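Local coordinates for protein GH62 hydrolase (Scytalidium thermophilum, PDB 4PVA) that probably removes L-arabinofuranosyl side groups from arabinoxylan, as a family 62 alpha-L-arabinofuranosidase of a thermophilic fungus, at residues A[147-150]-A[151-154]; A[198-201]-A[202-206]; A[273-277]-A[278-282]. All coordinates share one frame; numbering follows the deposited sequence.

Interaction 1: residues A[147-150]-A[151-154]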
ATOM      1  N   GLY A 147      19.167  11.622  -3.166  1.00 14.64           N
ATOM      2  CA  GLY A 147      17.991  12.431  -2.855  1.00 13.44           C
ATOM      3  C   GLY A 147      16.889  12.338  -3.896  1.00 12.83           C
ATOM      4  O   GLY A 147      16.844  11.427  -4.755  1.00 13.06           O
HETATM    5  N   MSE A 148      15.976  13.296  -3.850  1.00 12.52           N
HETATM    6  CA  MSE A 148      14.812  13.260  -4.716  1.00 12.55           C
HETATM    7  C   MSE A 148      15.277  13.361  -6.165  1.00 12.60           C
HETATM    8  O   MSE A 148      15.989  14.301  -6.546  1.00 12.81           O
HETATM    9  CB  MSE A 148      13.871  14.420  -4.410  1.00 12.46           C
HETATM   10  CG  MSE A 148      12.646  14.305  -5.301  1.00 13.23           C
HETATM   11 SE   MSE A 148      11.376  15.774  -5.002  0.66 14.01          SE
HETATM   12  CE  MSE A 148      10.940  15.483  -3.130  1.00 13.15           C
ATOM     13  N   PRO A 149      14.855  12.420  -7.022  1.00 11.91           N
ATOM     14  CA  PRO A 149      15.194  12.511  -8.447  1.00 11.93           C
ATOM     15  C   PRO A 149      14.741  13.807  -9.095  1.00 12.09           C
ATOM     16  O   PRO A 149      13.699  14.371  -8.770  1.00 12.29           O
ATOM     17  CB  PRO A 149      14.426  11.343  -9.036  1.00 12.09           C
ATOM     18  CG  PRO A 149      14.366  10.352  -7.939  1.00 11.92           C
ATOM     19  CD  PRO A 149      14.162  11.168  -6.702  1.00 11.86           C
ATOM     20  N   LYS A 150      15.536  14.252 -10.072  1.00 12.75           N
ATOM     21  CA  LYS A 150      15.232  15.438 -10.842  1.00 14.03           C
ATOM     22  C   LYS A 150      13.825  15.441 -11.420  1.00 12.98           C
ATOM     23  O   LYS A 150      13.122  16.431 -11.345  1.00 13.16           O
ATOM     24  CB  LYS A 150      16.227  15.568 -11.991  1.00 15.54           C
ATOM     25  CG  LYS A 150      16.004  16.834 -12.791  1.00 18.04           C
ATOM     26  CD  LYS A 150      17.125  17.036 -13.792  1.00 21.34           C
ATOM     27  CE  LYS A 150      17.050  18.405 -14.411  1.00 24.06           C
ATOM     28  NZ  LYS A 150      15.840  18.567 -15.233  1.00 25.67           N
ATOM     29  N   ILE A 151      13.382  14.332 -12.017  1.00 12.81           N
ATOM     30  CA  ILE A 151      12.083  14.330 -12.678  1.00 13.08           C
ATOM     31  C   ILE A 151      10.958  14.565 -11.669  1.00 12.39           C
ATOM     32  O   ILE A 151       9.953  15.172 -11.978  1.00 13.20           O
ATOM     33  CB  ILE A 151      11.861  13.042 -13.489  1.00 13.31           C
ATOM     34  CG1 ILE A 151      10.652  13.213 -14.403  1.00 13.99           C
ATOM     35  CG2 ILE A 151      11.704  11.823 -12.615  1.00 13.24           C
ATOM     36  CD1 ILE A 151      10.521  12.095 -15.438  1.00 14.57           C
ATOM     37  N   ILE A 152      11.134  14.066 -10.458  1.00 11.76           N
ATOM     38  CA  ILE A 152      10.127  14.230  -9.414  1.00 11.87           C
ATOM     39  C   ILE A 152      10.196  15.688  -8.895  1.00 12.06           C
ATOM     40  O   ILE A 152       9.177  16.361  -8.821  1.00 12.62           O
ATOM     41  CB  ILE A 152      10.278  13.206  -8.285  1.00 11.61           C
ATOM     42  CG1 ILE A 152      10.166  11.821  -8.880  1.00 11.51           C
ATOM     43  CG2 ILE A 152       9.197  13.404  -7.233  1.00 11.82           C
ATOM     44  CD1 ILE A 152      10.194  10.702  -7.871  1.00 11.58           C
ATOM     45  N   ALA A 153      11.400  16.216  -8.608  1.00 12.60           N
ATOM     46  CA  ALA A 153      11.535  17.626  -8.223  1.00 13.17           C
ATOM     47  C   ALA A 153      10.971  18.587  -9.277  1.00 13.55           C
ATOM     48  O   ALA A 153      10.347  19.607  -8.941  1.00 14.20           O
ATOM     49  CB  ALA A 153      12.999  17.966  -7.905  1.00 13.46           C
ATOM     50  N   ASP A 154      11.125  18.234 -10.546  1.00 14.38           N
ATOM     51  CA  ASP A 154      10.640  19.096 -11.622  1.00 15.43           C
ATOM     52  C   ASP A 154       9.141  19.073 -11.782  1.00 15.64           C
ATOM     53  O   ASP A 154       8.569  19.993 -12.373  1.00 17.62           O
ATOM     54  CB  ASP A 154      11.224  18.673 -12.959  1.00 16.44           C
ATOM     55  CG  ASP A 154      12.684  19.069 -13.140  1.00 17.42           C
ATOM     56  OD1 ASP A 154      13.233  19.854 -12.334  1.00 18.53           O
ATOM     57  OD2 ASP A 154      13.295  18.536 -14.105  1.00 19.66           O
TER

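Interaction 2: residues A[198-201]-A[202-206]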
ATOM      1  N   ALA A 198      19.235  -9.090  -9.109  1.00 14.28           N
ATOM      2  CA  ALA A 198      20.616  -9.279  -8.612  1.00 14.70           C
ATOM      3  C   ALA A 198      21.129  -8.067  -7.855  1.00 14.43           C
ATOM      4  O   ALA A 198      21.839  -8.208  -6.849  1.00 14.19           O
ATOM      5  CB  ALA A 198      21.532  -9.616  -9.760  1.00 15.41           C
ATOM      6  N   GLN A 199      20.809  -6.853  -8.311  1.00 13.52           N
ATOM      7  CA  GLN A 199      21.251  -5.627  -7.642  1.00 13.54           C
ATOM      8  C   GLN A 199      20.424  -5.164  -6.440  1.00 13.26           C
ATOM      9  O   GLN A 199      20.960  -4.497  -5.558  1.00 12.88           O
ATOM     10  CB  GLN A 199      21.304  -4.489  -8.631  1.00 13.86           C
ATOM     11  CG  GLN A 199      22.373  -4.668  -9.688  1.00 15.46           C
ATOM     12  CD  GLN A 199      22.687  -3.413 -10.465  1.00 17.59           C
ATOM     13  OE1 GLN A 199      22.494  -2.317 -10.000  1.00 19.02           O
ATOM     14  NE2 GLN A 199      23.252  -3.586 -11.647  1.00 19.77           N
ATOM     15  N   PHE A 200      19.117  -5.479  -6.453  1.00 13.09           N
ATOM     16  CA  PHE A 200      18.163  -4.982  -5.460  1.00 12.87           C
ATOM     17  C   PHE A 200      18.722  -5.124  -4.050  1.00 13.09           C
ATOM     18  O   PHE A 200      19.173  -6.209  -3.727  1.00 14.11           O
ATOM     19  CB  PHE A 200      16.860  -5.756  -5.588  1.00 12.85           C
ATOM     20  CG  PHE A 200      15.789  -5.265  -4.665  1.00 12.72           C
ATOM     21  CD1 PHE A 200      14.925  -4.223  -5.098  1.00 12.57           C
ATOM     22  CD2 PHE A 200      15.676  -5.740  -3.369  1.00 13.22           C
ATOM     23  CE1 PHE A 200      13.971  -3.715  -4.229  1.00 12.65           C
ATOM     24  CE2 PHE A 200      14.708  -5.237  -2.516  1.00 13.17           C
ATOM     25  CZ  PHE A 200      13.871  -4.222  -2.958  1.00 13.03           C
ATOM     26  N   PRO A 201      18.632  -4.105  -3.208  1.00 12.88           N
ATOM     27  CA  PRO A 201      17.913  -2.828  -3.372  1.00 12.73           C
ATOM     28  C   PRO A 201      18.687  -1.724  -4.043  1.00 13.01           C
ATOM     29  O   PRO A 201      18.179  -0.604  -4.121  1.00 13.31           O
ATOM     30  CB  PRO A 201      17.589  -2.434  -1.934  1.00 13.02           C
ATOM     31  CG  PRO A 201      18.753  -3.029  -1.152  1.00 13.25           C
ATOM     32  CD  PRO A 201      19.057  -4.317  -1.811  1.00 13.42           C
ATOM     33  N   ARG A 202      19.921  -1.992  -4.497  1.00 12.63           N
ATOM     34  CA  ARG A 202      20.740  -0.979  -5.140  1.00 12.66           C
ATOM     35  C   ARG A 202      20.397  -0.786  -6.611  1.00 12.16           C
ATOM     36  O   ARG A 202      19.846  -1.685  -7.211  1.00 12.51           O
ATOM     37  CB  ARG A 202      22.249  -1.318  -5.026  1.00 12.86           C
ATOM     38  CG  ARG A 202      22.715  -1.504  -3.607  1.00 13.33           C
ATOM     39  CD  ARG A 202      24.203  -1.884  -3.615  1.00 14.50           C
ATOM     40  NE  ARG A 202      24.696  -2.276  -2.324  1.00 16.27           N
ATOM     41  CZ  ARG A 202      24.978  -1.416  -1.350  1.00 17.50           C
ATOM     42  NH1 ARG A 202      24.865  -0.107  -1.553  1.00 17.38           N
ATOM     43  NH2 ARG A 202      25.430  -1.886  -0.188  1.00 19.37           N
ATOM     44  N   GLY A 203      20.763   0.362  -7.158  1.00 12.64           N
ATOM     45  CA  GLY A 203      20.757   0.607  -8.573  1.00 12.88           C
ATOM     46  C   GLY A 203      19.456   1.099  -9.167  1.00 12.66           C
ATOM     47  O   GLY A 203      19.327   1.101 -10.374  1.00 12.86           O
HETATM   48  N   MSE A 204      18.510   1.577  -8.354  1.00 12.47           N
HETATM   49  CA  MSE A 204      17.235   2.092  -8.926  1.00 12.29           C
HETATM   50  C   MSE A 204      17.510   3.215  -9.902  1.00 12.31           C
HETATM   51  O   MSE A 204      18.237   4.153  -9.613  1.00 12.91           O
HETATM   52  CB  MSE A 204      16.259   2.582  -7.838  1.00 12.65           C
HETATM   53  CG  MSE A 204      15.638   1.469  -7.036  1.00 12.96           C
HETATM   54 SE   MSE A 204      14.410   0.447  -8.177  0.64 12.97          SE
HETATM   55  CE  MSE A 204      13.915  -0.906  -6.853  1.00 14.22           C
ATOM     56  N   SER A 205      16.954   3.101 -11.088  1.00 12.25           N
ATOM     57  CA  SER A 205      17.136   4.046 -12.168  1.00 12.18           C
ATOM     58  C   SER A 205      16.452   5.392 -11.910  1.00 11.97           C
ATOM     59  O   SER A 205      15.634   5.530 -10.988  1.00 11.79           O
ATOM     60  CB  SER A 205      16.519   3.455 -13.433  1.00 12.62           C
ATOM     61  OG  SER A 205      15.120   3.236 -13.229  1.00 12.70           O
ATOM     62  N   GLU A 206      16.716   6.371 -12.756  1.00 12.72           N
ATOM     63  CA  GLU A 206      15.953   7.623 -12.704  0.53 13.02           C
ATOM     64  C   GLU A 206      14.513   7.246 -13.004  1.00 12.79           C
ATOM     65  O   GLU A 206      14.244   6.444 -13.881  1.00 13.00           O
ATOM     66  CB  GLU A 206      16.447   8.635 -13.749  0.53 14.08           C
ATOM     67  CG  GLU A 206      15.664   9.950 -13.827  0.53 14.59           C
ATOM     68  CD  GLU A 206      15.923  10.927 -12.683  0.53 14.87           C
ATOM     69  OE1 GLU A 206      15.174  11.998 -12.617  0.53 12.49           O
ATOM     70  OE2 GLU A 206      16.895  10.591 -11.903  0.53 16.09           O
TER
HETATM   71  O   HOH W   1      20.762  -1.086 -11.962  1.00 27.74           O
HETATM   72  O   HOH W   2      18.523   1.758  -5.455  1.00 14.52           O

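Interaction 3: residues A[273-277]-A[278-282]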
ATOM      1  N   ALA A 273     -18.371   5.651 -10.060  1.00 12.06           N
ATOM      2  CA  ALA A 273     -19.574   4.834 -10.104  1.00 12.32           C
ATOM      3  C   ALA A 273     -19.299   3.360 -10.211  1.00 12.01           C
ATOM      4  O   ALA A 273     -20.112   2.549  -9.781  1.00 12.78           O
ATOM      5  CB  ALA A 273     -20.472   5.283 -11.261  1.00 12.84           C
ATOM      6  N   ASN A 274     -18.142   3.019 -10.797  1.00 11.88           N
ATOM      7  CA  ASN A 274     -17.736   1.604 -10.927  0.60 11.97           C
ATOM      8  C   ASN A 274     -16.243   1.505 -10.697  1.00 11.52           C
ATOM      9  O   ASN A 274     -15.418   1.426 -11.617  1.00 11.78           O
ATOM     10  CB  ASN A 274     -18.134   0.923 -12.231  0.60 12.33           C
ATOM     11  CG  ASN A 274     -17.903  -0.573 -12.181  0.60 12.58           C
ATOM     12  OD1 ASN A 274     -18.351  -1.233 -11.227  0.60 13.28           O
ATOM     13  ND2 ASN A 274     -17.227  -1.112 -13.185  0.60 12.57           N
ATOM     14  N   PRO A 275     -15.901   1.550  -9.417  1.00 11.34           N
ATOM     15  CA  PRO A 275     -14.509   1.552  -9.002  1.00 11.21           C
ATOM     16  C   PRO A 275     -14.032   0.133  -8.791  1.00 10.97           C
ATOM     17  O   PRO A 275     -14.820  -0.815  -8.770  1.00 11.40           O
ATOM     18  CB  PRO A 275     -14.601   2.264  -7.653  1.00 11.58           C
ATOM     19  CG  PRO A 275     -15.884   1.733  -7.056  1.00 11.49           C
ATOM     20  CD  PRO A 275     -16.816   1.682  -8.257  1.00 11.65           C
ATOM     21  N   TRP A 276     -12.743  -0.023  -8.562  1.00 10.38           N
ATOM     22  CA  TRP A 276     -12.233  -1.312  -8.050  1.00 10.27           C
ATOM     23  C   TRP A 276     -12.812  -1.523  -6.648  1.00 10.32           C
ATOM     24  O   TRP A 276     -13.383  -2.600  -6.393  1.00 10.64           O
ATOM     25  CB  TRP A 276     -10.720  -1.359  -8.072  1.00 10.17           C
ATOM     26  CG  TRP A 276     -10.177  -2.703  -7.768  1.00 10.48           C
ATOM     27  CD1 TRP A 276     -10.083  -3.753  -8.622  1.00 10.65           C
ATOM     28  CD2 TRP A 276      -9.690  -3.179  -6.487  1.00 10.33           C
ATOM     29  NE1 TRP A 276      -9.518  -4.845  -7.973  1.00 11.18           N
ATOM     30  CE2 TRP A 276      -9.272  -4.513  -6.671  1.00 10.49           C
ATOM     31  CE3 TRP A 276      -9.545  -2.603  -5.219  1.00 10.38           C
ATOM     32  CZ2 TRP A 276      -8.740  -5.270  -5.618  1.00 10.71           C
ATOM     33  CZ3 TRP A 276      -9.007  -3.365  -4.217  1.00 10.51           C
ATOM     34  CH2 TRP A 276      -8.646  -4.667  -4.423  1.00 10.48           C
ATOM     35  N   ALA A 277     -12.702  -0.512  -5.784  1.00  9.97           N
ATOM     36  CA  ALA A 277     -13.342  -0.539  -4.473  1.00 10.23           C
ATOM     37  C   ALA A 277     -13.667   0.874  -4.102  1.00 10.63           C
ATOM     38  O   ALA A 277     -12.814   1.773  -4.206  1.00 10.81           O
ATOM     39  CB  ALA A 277     -12.429  -1.162  -3.418  1.00 10.47           C
ATOM     40  N   GLY A 278     -14.886   1.111  -3.667  1.00 10.56           N
ATOM     41  CA  GLY A 278     -15.319   2.420  -3.256  1.00 10.89           C
ATOM     42  C   GLY A 278     -16.710   2.343  -2.650  1.00 11.26           C
ATOM     43  O   GLY A 278     -17.332   1.276  -2.621  1.00 11.22           O
ATOM     44  N   GLU A 279     -17.242   3.479  -2.226  1.00 12.04           N
ATOM     45  CA  GLU A 279     -18.605   3.516  -1.675  1.00 13.44           C
ATOM     46  C   GLU A 279     -19.592   2.823  -2.616  1.00 13.05           C
ATOM     47  O   GLU A 279     -20.545   2.209  -2.158  1.00 13.73           O
ATOM     48  CB  GLU A 279     -19.053   4.965  -1.445  1.00 14.98           C
ATOM     49  CG  GLU A 279     -20.401   5.049  -0.730  1.00 17.48           C
ATOM     50  CD  GLU A 279     -20.873   6.443  -0.434  1.00 20.56           C
ATOM     51  OE1 GLU A 279     -20.326   7.431  -0.980  1.00 22.30           O
ATOM     52  OE2 GLU A 279     -21.878   6.521   0.343  1.00 25.89           O
ATOM     53  N   ALA A 280     -19.425   2.953  -3.917  1.00 12.34           N
ATOM     54  CA  ALA A 280     -20.393   2.432  -4.876  1.00 12.69           C
ATOM     55  C   ALA A 280     -20.540   0.925  -4.854  1.00 12.88           C
ATOM     56  O   ALA A 280     -21.619   0.426  -5.189  1.00 14.02           O
ATOM     57  CB  ALA A 280     -20.015   2.886  -6.276  1.00 12.73           C
ATOM     58  N   ASN A 281     -19.493   0.175  -4.506  1.00 12.05           N
ATOM     59  CA  ASN A 281     -19.555  -1.280  -4.632  1.00 12.23           C
ATOM     60  C   ASN A 281     -19.131  -2.017  -3.370  1.00 12.05           C
ATOM     61  O   ASN A 281     -18.912  -3.221  -3.426  1.00 13.32           O
ATOM     62  CB  ASN A 281     -18.749  -1.781  -5.836  1.00 12.28           C
ATOM     63  CG  ASN A 281     -17.248  -1.578  -5.673  1.00 11.82           C
ATOM     64  OD1 ASN A 281     -16.776  -0.874  -4.788  1.00 12.07           O
ATOM     65  ND2 ASN A 281     -16.503  -2.201  -6.547  1.00 11.73           N
ATOM     66  N   VAL A 282     -19.162  -1.331  -2.254  1.00 12.58           N
ATOM     67  CA  VAL A 282     -18.877  -1.919  -0.957  1.00 13.26           C
ATOM     68  C   VAL A 282     -20.136  -1.880  -0.166  1.00 13.71           C
ATOM     69  O   VAL A 282     -20.732  -0.836   0.005  1.00 14.26           O
ATOM     70  CB  VAL A 282     -17.748  -1.165  -0.237  1.00 13.28           C
ATOM     71  CG1 VAL A 282     -17.590  -1.632   1.203  1.00 13.40           C
ATOM     72  CG2 VAL A 282     -16.425  -1.291  -0.957  1.00 13.38           C
TER

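Interaction 1: residues A[147-150]-A[151-154]
K150 and D154, one helical turn apart, are tied twice. D154 OD2 offers its syn lone pair, on the side of the other oxygen, to K150 NZ at 2.8 Å, in a salt bridge. The lysine chain stays extended until its last torsion, where a bend (chi4 -66°) turns the ammonium group toward the acid. The backbone adds D154 N to K150 O, also 2.8 Å. P149 occupies the N-cap position, and its O receives a nearly straight bond from A153 N at 3.0 Å, with a weak second one from I152 N.

Apolar contacts are shared out by the branches of I152. Its CG2 meets the selenium of selenomethionine M148 at 3.9 Å, the two chains crossing at about a right angle, and the same SE lies 4.0 Å from A153 CB. I152 CD1 runs alongside the proline ring, 4.2 Å from P149 CD. With an alanine here, CG2 and CD1 are gone, and the M148 selenium and P149 ring would probably lose their shared apolar partner.

This short helix, 150-155, links strand 141-142 of one antiparallel sheet to strand 162-168 of the next, with P149 and I152 both resting on W161 in the intervening loop.

Interaction 2: residues A[198-201]-A[202-206]
F200 and M204 meet obliquely, methyl to ring edge. The terminal CE of selenomethionine M204 lies near the plane of the ring, 3.8 Å from F200 CE1, so it touches the edge and not the face. A bend in the M204 chain (chi2 -69°) brings the methyl round to that edge. One face of the F200 ring is taken by its neighbour P201, whose CB stands 4.0 Å above the ring plane and over its centre. F200 also stacks with F108 and meets Y115 with the ring planes at about 60°, while M204 continues onto L181 and T195.

The close fit of P201 over the ring goes with the cis peptide before P201. Residues Q199 to R202 form a type VI turn, closed by R202 N to Q199 O at 2.9 Å; the donor sits above the carbonyl plane, 39° out of it.

On the polar side, the Q199 chain extends along the backbone that follows the turn, bringing Q199 OE1 to 3.7 Å from G203 CA. A CB at G203 would collide with that oxygen where it now lies, which, with the positive phi, is consistent with glycine. One water can donate to Q199 OE1 at 2.9 Å and to G203 O at 3.1 Å, although other acceptors compete for its protons. A second water donates to P201 O at 2.7 Å and accepts from M204 N at 2.9 Å.

The chemistry is divided: aromatic and selenomethionine packing on the inner side; on the outer, one direct bond and one water link between the segments, with the first water a less certain bridge, while R202 O on T195 and S205 on Q194 tie this surface loop to strand 189-196.

Interaction 3: residues A[273-277]-A[278-282]
The classic beta bulge made by W276 and A277, both facing F253, runs straight into a reverse turn whose last residue, N281, reaches back to P275 and W276. The turn is of type I, closed by N281 N to G278 O at 3.1 Å, immediately before strand 282-284.

N281 takes the torsion that sets CG between the backbone N and the carbonyl carbon (chi1 67°), which folds the carboxamide back over the turn. Both ends of the amide are used. N281 OD1 accepts from G278 N at 3.0 Å, with the donor only slightly tilted from the carbonyl plane. N281 ND2 donates to W276 O at 3.1 Å. That oxygen lies close to the plane of the amide, but the approach is from above the peptide carbonyl, 68° out of its plane. The same nitrogen has its strongest partner in W24 O.

P275 comes at the amide from the opposite direction, its CG 3.6 Å from N281 OD1, and A277 CA lies 3.5 Å from that oxygen. Further along the ring, P275 CD touches A280 CB at 4.0 Å, and this methyl also sits 3.5 Å from A273 O. A CB at G278 would come too near A277 O and crowd P275 CG, consistent with glycine at this position.

One carboxamide therefore serves as donor and acceptor at once: bonds at its two ends fix which way round the amide lies, and through G278 N, W276 O and W24 O it joins the turn, the bulge and the W24 backbone, although W276 O is shared with W26 NE1.

Interactions 1 and 2 are neighbours in space, with centres 17 Å apart, although some forty residues separate them in sequence. E206, at the end of interaction 2, makes the join: in one of the two conformers of E206, OE1 lies 3.0 Å from I151 N, a probable hydrogen bond at the first turn of the helix. Interaction 3 stands apart, its centre 34 Å from interaction 1 and 36 Å from interaction 2, and it lies across the chain's centre from the latter. All three contacts are packing within connections between strands, their centres 18 to 22 Å from the centre of the chain.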